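ATP-citrate lyase beta-subunit (Chlorobium limicola, PDB 6HXJ) probably catalyses, as part of ATP-citrate lyase, the ATP-dependent cleavage of citrate with CoA to acetyl-CoA and oxaloacetate, releasing ADP and phosphate. Local coordinates at residues T234-Q239 against V251-V256; L118-H123 against K156-E161; N181-S186 against F216-W221; K352-R357 against H380-S385. All coordinates share one frame; numbering follows the deposited sequence.

Contact 1. Residues T234-Q239 against V251-V256; sequences TEAEQQ and VKFVEV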
# COMPACT_ATOMS: atom_id res chain seq x y z
N THR A 234 10.31 27.40 -55.45
CA THR A 234 11.26 28.28 -54.76
C THR A 234 11.48 27.80 -53.31
O THR A 234 10.90 26.81 -52.89
CB THR A 234 10.73 29.75 -54.80
OG1 THR A 234 9.76 30.00 -53.78
CG2 THR A 234 10.15 30.15 -56.16
N GLU A 235 12.27 28.54 -52.53
CA GLU A 235 12.56 28.24 -51.12
C GLU A 235 11.35 28.37 -50.20
O GLU A 235 11.07 27.44 -49.45
CB GLU A 235 13.73 29.10 -50.59
CG GLU A 235 13.68 30.59 -50.93
CD GLU A 235 14.69 31.48 -50.22
OE1 GLU A 235 15.91 31.19 -50.30
OE2 GLU A 235 14.26 32.49 -49.61
N ALA A 236 10.66 29.51 -50.26
CA ALA A 236 9.47 29.80 -49.47
C ALA A 236 8.47 28.70 -49.73
O ALA A 236 8.02 28.06 -48.79
CB ALA A 236 8.88 31.13 -49.89
N GLU A 237 8.20 28.44 -51.01
CA GLU A 237 7.27 27.43 -51.48
C GLU A 237 7.55 26.08 -50.86
O GLU A 237 6.70 25.58 -50.11
CB GLU A 237 7.31 27.35 -53.00
CG GLU A 237 6.51 28.48 -53.64
CD GLU A 237 6.66 28.72 -55.13
OE1 GLU A 237 6.67 27.73 -55.90
OE2 GLU A 237 6.71 29.90 -55.54
N GLN A 238 8.74 25.52 -51.11
CA GLN A 238 9.13 24.23 -50.55
C GLN A 238 9.04 24.24 -49.04
O GLN A 238 8.66 23.23 -48.42
CB GLN A 238 10.52 23.82 -51.03
CG GLN A 238 10.62 23.67 -52.55
CD GLN A 238 11.16 22.37 -53.12
OE1 GLN A 238 10.41 21.43 -53.38
NE2 GLN A 238 12.46 22.32 -53.45
N GLN A 239 9.32 25.39 -48.43
CA GLN A 239 9.22 25.47 -46.97
C GLN A 239 7.77 25.28 -46.50
O GLN A 239 7.52 24.56 -45.53
CB GLN A 239 9.84 26.77 -46.45
CG GLN A 239 11.37 26.75 -46.48
CD GLN A 239 12.04 26.19 -45.21
OE1 GLN A 239 11.40 25.58 -44.33
NE2 GLN A 239 13.36 26.36 -45.12
N VAL A 251 -1.64 24.00 -45.55
CA VAL A 251 -1.02 25.29 -45.86
C VAL A 251 -0.39 25.22 -47.26
O VAL A 251 0.42 24.33 -47.54
CB VAL A 251 -0.08 25.91 -44.80
CG1 VAL A 251 -0.84 26.44 -43.60
CG2 VAL A 251 1.03 24.94 -44.39
N LYS A 252 -0.83 26.10 -48.17
CA LYS A 252 -0.38 26.14 -49.56
C LYS A 252 0.09 27.55 -49.90
O LYS A 252 -0.54 28.53 -49.52
CB LYS A 252 -1.52 25.69 -50.51
CG LYS A 252 -2.13 24.32 -50.18
CD LYS A 252 -2.67 23.64 -51.41
CE LYS A 252 -2.87 22.16 -51.19
NZ LYS A 252 -2.98 21.42 -52.48
N PHE A 253 1.22 27.65 -50.59
CA PHE A 253 1.73 28.96 -51.01
C PHE A 253 2.32 28.87 -52.40
O PHE A 253 3.12 27.97 -52.68
CB PHE A 253 2.73 29.55 -49.99
CG PHE A 253 3.40 30.83 -50.44
CD1 PHE A 253 2.77 32.06 -50.30
CD2 PHE A 253 4.68 30.80 -50.99
CE1 PHE A 253 3.40 33.24 -50.71
CE2 PHE A 253 5.30 31.98 -51.40
CZ PHE A 253 4.66 33.19 -51.26
N VAL A 254 1.90 29.78 -53.29
CA VAL A 254 2.39 29.90 -54.66
C VAL A 254 2.73 31.37 -54.91
O VAL A 254 1.90 32.25 -54.68
CB VAL A 254 1.41 29.35 -55.73
CG1 VAL A 254 2.05 29.36 -57.11
CG2 VAL A 254 0.91 27.95 -55.39
N GLU A 255 3.95 31.63 -55.39
CA GLU A 255 4.39 32.99 -55.68
C GLU A 255 4.06 33.37 -57.12
O GLU A 255 4.39 32.63 -58.06
CB GLU A 255 5.90 33.13 -55.40
CG GLU A 255 6.33 34.56 -55.09
CD GLU A 255 7.77 34.77 -54.64
OE1 GLU A 255 8.31 33.91 -53.90
OE2 GLU A 255 8.35 35.83 -54.98
N VAL A 256 3.35 34.49 -57.28
CA VAL A 256 3.00 35.02 -58.60
C VAL A 256 4.01 36.14 -58.90
O VAL A 256 4.15 37.05 -58.07
CB VAL A 256 1.52 35.49 -58.68
CG1 VAL A 256 1.19 36.05 -60.05
CG2 VAL A 256 0.58 34.33 -58.35
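E237 reaches across from the first turns of a helix to lie over the backbone of F253 and E255, and this is the close-packed part of the contact. Its CG sits 3.6 Å from F253 O and 4.0 Å from F253 CD2, approaching the ring obliquely, while the side chain as a whole runs at about a right angle to the phenyl group. Extended beyond CG, the chain carries its carboxylate on to the next peptide: E237 OE2 accepts the amide of E255 N at 3.3 Å, with the donor standing above the carboxylate plane. A salt bridge with R231 holds the same oxygen, so OE2 is gripped from two residues. F253, with CG anti to its backbone N (chi1 173°), turns its ring toward the helix, where A236 CB meets F253 CE2 at 4.0 Å; L303 and T306 of helix 297-309 add to the packing round this ring. Helix 235-239 and strand 251-255 run nearly antiparallel, at 166°, as the opening helix and edge strand of an alpha/beta domain. The parallel strands beyond that edge follow the flavodoxin-like order, consistent with kinship to the succinyl-CoA synthetases. The other side, round the start of the helix, is looser. T234, at the N-cap position, brings OG1 only to 4.2 Å from E255 OE1, and these two side chains cross with no hydrogen bond between them. E255 OE1 also lies 4.6 Å from E237 OE2, a proximity of like charges that R231 may ease, while both T234 and E255 remain partly exposed.

Contact 2. Residues L118-H123 against K156-E161; sequences LLISKH and KDAGFE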
# COMPACT_ATOMS: atom_id res chain seq x y z
N LEU A 118 -9.61 3.34 -73.55
CA LEU A 118 -8.40 3.00 -74.26
C LEU A 118 -8.52 3.51 -75.67
O LEU A 118 -9.42 3.10 -76.39
CB LEU A 118 -8.16 1.49 -74.20
CG LEU A 118 -6.91 0.94 -74.89
CD1 LEU A 118 -5.61 1.42 -74.25
CD2 LEU A 118 -6.94 -0.55 -74.92
N LEU A 119 -7.65 4.45 -76.05
CA LEU A 119 -7.64 5.02 -77.39
C LEU A 119 -6.45 4.41 -78.11
O LEU A 119 -5.35 4.34 -77.55
CB LEU A 119 -7.54 6.57 -77.34
CG LEU A 119 -8.87 7.33 -77.18
CD1 LEU A 119 -9.43 7.20 -75.80
CD2 LEU A 119 -8.68 8.80 -77.46
N ILE A 120 -6.69 3.90 -79.33
CA ILE A 120 -5.65 3.27 -80.13
C ILE A 120 -5.59 3.86 -81.55
O ILE A 120 -6.61 4.11 -82.16
CB ILE A 120 -5.78 1.71 -80.11
CG1 ILE A 120 -4.48 1.04 -80.62
CG2 ILE A 120 -7.04 1.19 -80.86
CD1 ILE A 120 -4.42 -0.39 -80.32
N SER A 121 -4.38 4.06 -82.06
CA SER A 121 -4.21 4.55 -83.43
C SER A 121 -3.03 3.89 -84.10
O SER A 121 -2.02 3.60 -83.45
CB SER A 121 -4.06 6.06 -83.47
OG SER A 121 -4.25 6.54 -84.79
N LYS A 122 -3.14 3.66 -85.40
CA LYS A 122 -2.06 3.10 -86.21
C LYS A 122 -1.12 4.23 -86.66
O LYS A 122 0.03 3.97 -87.00
CB LYS A 122 -2.64 2.36 -87.42
CG LYS A 122 -1.90 1.08 -87.78
CD LYS A 122 -2.58 0.34 -88.92
CE LYS A 122 -1.69 -0.75 -89.48
NZ LYS A 122 -2.14 -1.19 -90.83
N HIS A 123 -1.64 5.47 -86.65
CA HIS A 123 -0.94 6.70 -87.01
C HIS A 123 -0.33 7.35 -85.80
O HIS A 123 -0.85 8.35 -85.29
CB HIS A 123 -1.88 7.68 -87.72
CG HIS A 123 -2.34 7.19 -89.05
ND1 HIS A 123 -1.46 7.06 -90.12
CD2 HIS A 123 -3.58 6.82 -89.45
CE1 HIS A 123 -2.19 6.61 -91.12
NE2 HIS A 123 -3.47 6.46 -90.77
N LYS A 156 -7.58 -4.73 -84.51
CA LYS A 156 -8.05 -5.04 -85.86
C LYS A 156 -8.91 -3.94 -86.47
O LYS A 156 -8.72 -3.61 -87.64
CB LYS A 156 -8.76 -6.39 -85.87
CG LYS A 156 -7.77 -7.52 -86.10
CD LYS A 156 -8.42 -8.88 -86.27
CE LYS A 156 -7.39 -9.97 -86.49
NZ LYS A 156 -7.99 -11.22 -87.05
N ASP A 157 -9.80 -3.34 -85.68
CA ASP A 157 -10.66 -2.23 -86.10
C ASP A 157 -9.82 -1.03 -86.52
O ASP A 157 -10.22 -0.30 -87.42
CB ASP A 157 -11.56 -1.78 -84.93
CG ASP A 157 -12.62 -2.78 -84.48
OD1 ASP A 157 -13.11 -3.57 -85.33
OD2 ASP A 157 -13.06 -2.70 -83.30
N ALA A 158 -8.72 -0.77 -85.81
CA ALA A 158 -7.83 0.34 -86.10
C ALA A 158 -7.14 0.17 -87.45
O ALA A 158 -6.96 1.16 -88.16
CB ALA A 158 -6.81 0.51 -84.99
N GLY A 159 -6.79 -1.07 -87.81
CA GLY A 159 -6.12 -1.39 -89.06
C GLY A 159 -4.99 -2.38 -88.89
O GLY A 159 -4.28 -2.67 -89.85
N PHE A 160 -4.82 -2.92 -87.67
CA PHE A 160 -3.76 -3.90 -87.35
C PHE A 160 -4.09 -5.29 -87.89
O PHE A 160 -5.19 -5.79 -87.69
CB PHE A 160 -3.47 -3.93 -85.84
CG PHE A 160 -2.91 -2.63 -85.32
CD1 PHE A 160 -3.75 -1.63 -84.84
CD2 PHE A 160 -1.54 -2.39 -85.35
CE1 PHE A 160 -3.23 -0.42 -84.39
CE2 PHE A 160 -1.03 -1.18 -84.89
CZ PHE A 160 -1.87 -0.20 -84.41
N GLU A 161 -3.14 -5.90 -88.60
CA GLU A 161 -3.34 -7.21 -89.22
C GLU A 161 -2.59 -8.37 -88.60
O GLU A 161 -1.40 -8.25 -88.29
CB GLU A 161 -2.87 -7.17 -90.68
CG GLU A 161 -3.61 -6.15 -91.52
CD GLU A 161 -2.74 -5.26 -92.39
OE1 GLU A 161 -2.18 -5.77 -93.39
OE2 GLU A 161 -2.65 -4.04 -92.09
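K122 keeps its chain extended beyond CG (chi2 176°), which lays it along the F160 ring and carries its ammonium past the ring to E161, whose own chain is bent at chi2 (133°). The lysine and phenylalanine side chains slide past each other in opposite directions. K122 CG lies over one face of F160, displaced toward the rim and 3.9 Å from the ring centroid, which makes a CH-pi contact of the aliphatic part. The charged end stands much farther from the centroid and adds at most a weak cation-pi attraction. Two acceptors grip K122 NZ. G159 O takes it at 2.8 Å with the donor above the carbonyl plane, and E161 OE2 at 3.2 Å, met nearly along its C-O axis in a salt bridge. G159 is the first residue after the helix to leave helical geometry; its positive phi (136°) takes the chain out of the helix, and G159 O and E161 OE2 both come to K122 NZ. At the F160 edge, S121 O lies in the ring plane, 3.9 Å from F160 CZ. Deeper in, I120 CG2 packs on A158 CB at 4.2 Å, and I120 CG1 approaches F160 CE1 obliquely. The contact thus joins the end of helix 148-158 to strand 115-121 in the antiparallel sheet of the ATP-grasp-family region: V168 of helix 163-181 touches both I120 and F160, F105 meets F160 edge-to-face, and R136 of strand 136-141 lies against I120 and A158.

Contact 3. Residues N181-S186 against F216-W221; sequences NEDAQS and FRHADW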
# COMPACT_ATOMS: atom_id res chain seq x y z
N ASN A 181 -3.65 -1.57 -61.66
CA ASN A 181 -2.79 -1.85 -60.53
C ASN A 181 -1.93 -0.69 -60.01
O ASN A 181 -1.49 -0.72 -58.86
CB ASN A 181 -1.93 -3.03 -60.85
CG ASN A 181 -2.75 -4.31 -60.74
OD1 ASN A 181 -2.92 -4.87 -59.65
ND2 ASN A 181 -3.34 -4.77 -61.84
N GLU A 182 -1.67 0.32 -60.84
CA GLU A 182 -0.85 1.42 -60.37
C GLU A 182 -1.64 2.67 -59.96
O GLU A 182 -1.04 3.73 -59.77
CB GLU A 182 0.26 1.80 -61.40
CG GLU A 182 1.36 0.77 -61.60
CD GLU A 182 2.10 0.27 -60.38
OE1 GLU A 182 2.45 1.08 -59.49
OE2 GLU A 182 2.36 -0.95 -60.32
N ASP A 183 -2.96 2.57 -59.82
CA ASP A 183 -3.78 3.73 -59.47
C ASP A 183 -3.55 4.93 -60.43
O ASP A 183 -3.49 6.07 -59.98
CB ASP A 183 -3.56 4.15 -57.98
CG ASP A 183 -4.52 3.48 -56.99
OD1 ASP A 183 -5.73 3.89 -56.95
OD2 ASP A 183 -4.06 2.62 -56.20
N ALA A 184 -3.40 4.68 -61.73
CA ALA A 184 -3.14 5.76 -62.69
C ALA A 184 -4.38 6.55 -62.96
O ALA A 184 -5.48 6.03 -62.81
CB ALA A 184 -2.59 5.20 -64.00
N GLN A 185 -4.23 7.80 -63.38
CA GLN A 185 -5.30 8.68 -63.82
C GLN A 185 -5.30 8.59 -65.35
O GLN A 185 -6.35 8.60 -66.00
CB GLN A 185 -5.06 10.10 -63.33
CG GLN A 185 -5.23 10.20 -61.82
CD GLN A 185 -4.64 11.43 -61.17
OE1 GLN A 185 -3.71 12.08 -61.68
NE2 GLN A 185 -5.12 11.74 -59.99
N SER A 186 -4.11 8.45 -65.93
CA SER A 186 -3.88 8.36 -67.36
C SER A 186 -2.44 7.94 -67.69
O SER A 186 -1.51 8.23 -66.92
CB SER A 186 -4.20 9.68 -68.07
OG SER A 186 -3.38 10.73 -67.61
N PHE A 216 0.08 5.08 -50.17
CA PHE A 216 0.19 4.19 -49.00
C PHE A 216 -0.04 2.72 -49.43
O PHE A 216 0.28 1.81 -48.66
CB PHE A 216 -0.81 4.61 -47.90
CG PHE A 216 -2.26 4.49 -48.33
CD1 PHE A 216 -2.89 5.53 -49.00
CD2 PHE A 216 -2.97 3.32 -48.11
CE1 PHE A 216 -4.19 5.39 -49.48
CE2 PHE A 216 -4.27 3.18 -48.58
CZ PHE A 216 -4.87 4.21 -49.27
N ARG A 217 -0.64 2.51 -50.59
CA ARG A 217 -0.90 1.17 -51.07
C ARG A 217 0.31 0.68 -51.85
O ARG A 217 0.43 -0.51 -52.11
CB ARG A 217 -2.11 1.17 -52.00
CG ARG A 217 -3.41 1.50 -51.34
CD ARG A 217 -4.51 0.76 -52.03
NE ARG A 217 -5.03 1.48 -53.20
CZ ARG A 217 -6.32 1.66 -53.44
NH1 ARG A 217 -7.23 1.19 -52.60
NH2 ARG A 217 -6.71 2.30 -54.53
N HIS A 218 1.18 1.63 -52.30
CA HIS A 218 2.37 1.36 -53.12
C HIS A 218 3.69 1.68 -52.43
O HIS A 218 4.14 2.84 -52.40
CB HIS A 218 2.31 2.10 -54.45
CG HIS A 218 0.99 2.01 -55.12
ND1 HIS A 218 -0.04 2.85 -54.78
CD2 HIS A 218 0.54 1.12 -56.03
CE1 HIS A 218 -1.07 2.47 -55.50
NE2 HIS A 218 -0.77 1.43 -56.27
N ALA A 219 4.34 0.63 -51.96
CA ALA A 219 5.66 0.71 -51.32
C ALA A 219 6.81 0.80 -52.34
O ALA A 219 7.93 1.19 -51.98
CB ALA A 219 5.85 -0.48 -50.41
N ASP A 220 6.52 0.50 -53.62
CA ASP A 220 7.48 0.56 -54.71
C ASP A 220 7.57 1.95 -55.37
O ASP A 220 8.38 2.13 -56.28
CB ASP A 220 7.19 -0.55 -55.74
CG ASP A 220 6.03 -0.32 -56.70
OD1 ASP A 220 4.93 0.08 -56.23
OD2 ASP A 220 6.21 -0.58 -57.91
N TRP A 221 6.76 2.92 -54.90
CA TRP A 221 6.72 4.28 -55.44
C TRP A 221 7.83 5.15 -54.87
O TRP A 221 7.57 6.10 -54.12
CB TRP A 221 5.35 4.92 -55.22
CG TRP A 221 4.27 4.51 -56.19
CD1 TRP A 221 4.31 3.48 -57.09
CD2 TRP A 221 2.98 5.12 -56.34
NE1 TRP A 221 3.13 3.42 -57.80
CE2 TRP A 221 2.29 4.41 -57.35
CE3 TRP A 221 2.34 6.20 -55.72
CZ2 TRP A 221 0.99 4.75 -57.74
CZ3 TRP A 221 1.05 6.53 -56.11
CH2 TRP A 221 0.39 5.81 -57.11
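D183 and R217 face each other in a salt bridge whose carboxylate and guanidinium are nearly coplanar, 18° apart. R217 NH2 forks between D183 OD1 and D183 OD2, 3.1 Å from each, using the syn lone pair of both oxygens, while R217 NE adds a weak bond to OD2. R217 NH1 turns to an acidic side chain of another protein chain, so the arginine links two carboxylates across the subunit boundary. Two further hydrogen bonds come from ring N-H groups. W221 NE1 points in its ring plane at E182 OE1, 3.0 Å away, and the bond is fairly straight at 162°. H218 NE2 makes a weak bond to N181 O at 3.4 Å. The second oxygen of E182 is held by K15 and W16, and K15 also pairs with D220, which probably offsets the nearness of the two acids, E182 OE1 and D220 OD1. Ring contacts complete the account. D183 OD2 lies in the H218 plane, 3.1 Å from H218 CE1, with the carboxylate turned almost perpendicular to the imidazole. Over one face of that ring, W221 CZ2 sits above its centre, and the indole in turn sets its edge toward E182 O, 3.0 Å from W221 CZ2. H218 and W221 are the first and last residues of a type I beta turn, which lies against the corner where helix 163-181 gives way to strand 184-195 in the ATP-grasp-family region.

Contact 4. Residues K352-R357 against H380-S385; sequences KIWVRR and HVYDRS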
# COMPACT_ATOMS: atom_id res chain seq x y z
N LYS A 352 -1.63 48.30 -46.15
CA LYS A 352 -2.95 48.27 -45.52
C LYS A 352 -3.37 46.80 -45.49
O LYS A 352 -3.14 46.07 -46.45
CB LYS A 352 -3.96 49.13 -46.31
CG LYS A 352 -3.61 50.62 -46.33
CD LYS A 352 -4.45 51.42 -47.31
CE LYS A 352 -4.01 52.87 -47.40
NZ LYS A 352 -4.52 53.69 -46.27
N ILE A 353 -3.93 46.35 -44.37
CA ILE A 353 -4.40 44.97 -44.20
C ILE A 353 -5.93 45.02 -44.24
O ILE A 353 -6.53 45.90 -43.61
CB ILE A 353 -3.83 44.31 -42.90
CG1 ILE A 353 -2.27 44.25 -42.94
CG2 ILE A 353 -4.40 42.90 -42.67
CD1 ILE A 353 -1.55 43.99 -41.64
N TRP A 354 -6.56 44.10 -45.00
CA TRP A 354 -8.01 43.97 -45.15
C TRP A 354 -8.45 42.62 -44.60
O TRP A 354 -8.04 41.58 -45.13
CB TRP A 354 -8.44 44.15 -46.61
CG TRP A 354 -7.97 45.43 -47.23
CD1 TRP A 354 -6.79 45.65 -47.88
CD2 TRP A 354 -8.65 46.69 -47.19
NE1 TRP A 354 -6.70 46.96 -48.28
CE2 TRP A 354 -7.83 47.62 -47.88
CE3 TRP A 354 -9.89 47.11 -46.68
CZ2 TRP A 354 -8.21 48.96 -48.05
CZ3 TRP A 354 -10.27 48.43 -46.85
CH2 TRP A 354 -9.44 49.34 -47.53
N VAL A 355 -9.23 42.63 -43.52
CA VAL A 355 -9.70 41.44 -42.85
C VAL A 355 -11.21 41.28 -43.00
O VAL A 355 -11.97 42.23 -42.75
CB VAL A 355 -9.25 41.40 -41.35
CG1 VAL A 355 -9.65 40.10 -40.67
CG2 VAL A 355 -7.75 41.61 -41.22
N ARG A 356 -11.64 40.09 -43.42
CA ARG A 356 -13.05 39.69 -43.51
C ARG A 356 -13.07 38.20 -43.22
O ARG A 356 -12.47 37.41 -43.96
CB ARG A 356 -13.71 40.03 -44.86
CG ARG A 356 -15.22 39.85 -44.88
CD ARG A 356 -15.62 38.43 -45.25
NE ARG A 356 -17.06 38.25 -45.28
CZ ARG A 356 -17.67 37.07 -45.29
NH1 ARG A 356 -16.95 35.94 -45.24
NH2 ARG A 356 -18.99 37.00 -45.32
N ARG A 357 -13.72 37.81 -42.13
CA ARG A 357 -13.75 36.42 -41.72
C ARG A 357 -14.96 36.08 -40.83
O ARG A 357 -15.56 36.95 -40.18
CB ARG A 357 -12.42 36.09 -41.00
CG ARG A 357 -12.16 34.62 -40.64
CD ARG A 357 -12.02 33.70 -41.84
NE ARG A 357 -11.45 32.41 -41.45
CZ ARG A 357 -11.87 31.23 -41.88
NH1 ARG A 357 -12.89 31.15 -42.74
NH2 ARG A 357 -11.28 30.11 -41.48
N HIS A 380 -8.14 47.18 -41.55
CA HIS A 380 -9.60 47.30 -41.65
C HIS A 380 -10.16 45.88 -41.47
O HIS A 380 -9.80 44.97 -42.22
CB HIS A 380 -10.05 47.92 -42.99
CG HIS A 380 -9.44 49.27 -43.26
ND1 HIS A 380 -8.18 49.39 -43.85
CD2 HIS A 380 -9.90 50.51 -42.98
CE1 HIS A 380 -7.93 50.69 -43.90
NE2 HIS A 380 -8.94 51.40 -43.40
N VAL A 381 -10.95 45.69 -40.40
CA VAL A 381 -11.51 44.37 -40.10
C VAL A 381 -13.05 44.45 -40.15
O VAL A 381 -13.68 45.31 -39.53
CB VAL A 381 -10.93 43.61 -38.85
CG1 VAL A 381 -9.78 44.36 -38.17
CG2 VAL A 381 -11.99 43.15 -37.84
N TYR A 382 -13.61 43.54 -40.95
CA TYR A 382 -15.04 43.39 -41.21
C TYR A 382 -15.52 42.00 -40.81
O TYR A 382 -14.74 41.03 -40.75
CB TYR A 382 -15.35 43.67 -42.70
CG TYR A 382 -14.82 44.99 -43.21
CD1 TYR A 382 -15.56 46.16 -43.10
CD2 TYR A 382 -13.56 45.06 -43.81
CE1 TYR A 382 -15.07 47.37 -43.57
CE2 TYR A 382 -13.05 46.27 -44.27
CZ TYR A 382 -13.80 47.43 -44.14
OH TYR A 382 -13.29 48.63 -44.58
N ASP A 383 -16.82 41.91 -40.53
CA ASP A 383 -17.47 40.68 -40.17
C ASP A 383 -18.26 40.17 -41.39
O ASP A 383 -18.20 40.77 -42.47
CB ASP A 383 -18.40 40.93 -38.97
CG ASP A 383 -19.54 41.91 -39.23
OD1 ASP A 383 -19.26 43.05 -39.69
OD2 ASP A 383 -20.71 41.53 -38.99
N ARG A 384 -19.01 39.06 -41.21
CA ARG A 384 -19.86 38.40 -42.21
C ARG A 384 -20.82 39.32 -42.98
O ARG A 384 -21.14 39.01 -44.13
CB ARG A 384 -20.66 37.29 -41.53
CG ARG A 384 -21.42 37.76 -40.30
CD ARG A 384 -21.52 36.65 -39.31
NE ARG A 384 -22.42 35.64 -39.83
CZ ARG A 384 -22.27 34.35 -39.64
NH1 ARG A 384 -21.27 33.89 -38.90
NH2 ARG A 384 -23.13 33.50 -40.17
N SER A 385 -21.28 40.44 -42.36
CA SER A 385 -22.19 41.42 -42.99
C SER A 385 -21.59 42.03 -44.28
O SER A 385 -22.33 42.33 -45.23
CB SER A 385 -22.62 42.49 -42.00
OG SER A 385 -21.51 43.07 -41.34
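W354 overlaps H380 in an offset stack: the six-membered ring and the imidazole have centroids 4.5 Å apart and planes 16° from parallel, the two side chains lying side by side and pointing the same way. They are neighbours on adjacent parallel strands of a beta-alpha-beta unit, strand 352-356, helix 362-371 and strand 378-382, the last strand forming the sheet edge within this chain. Y382 follows on the same face, its OH in the indole plane 3.8 Å from W354 CZ3, and helix 391-397 packs against W354 and Y382. V355 and V381 occupy the other face, CB to CB 3.7 Å, against I369 of helix 362-371. The ladder runs from H380 N to I353 O (2.9 Å), then through V355, whose N and O both turn to strand 378-382: V355 N to H380 O (2.7 Å) and Y382 N to V355 O (2.8 Å). Past the strand ends, R357 NH1 bonds A321 O and a citrate anion, probably from the crystallisation liquor. R356 has CG anti to the backbone N (chi1 -170°) and bends at chi2; G320 O and an acidic side chain of another protein chain take its NH1, M386 O takes NE, and R356 NH2 donates to R384 O at 3.2 Å, tilted from the carbonyl plane.

How the contacts relate
The four contacts follow in series along two regions of the chain. Contacts 2 and 3 belong to the ATP-grasp-family region and reach the same antiparallel sheet, their centres 28 Å apart. In the citrate-binding-family region, contact 1 involves outer strand 250-255 of the mixed sheet, and contact 4 the outer strand 378-382 at the opposite edge with its neighbour 352-356; their centres are 25 Å apart. Contacts 3 and 1 flank the passage between the regions in sequence, with centres 27 Å apart, against 60 Å for contacts 2 and 4. R357 of contact 4 comes within about 3 Å of a citrate anion, but its side chain and that of R217 in contact 3 stay about 13 and 14 Å from coenzyme A.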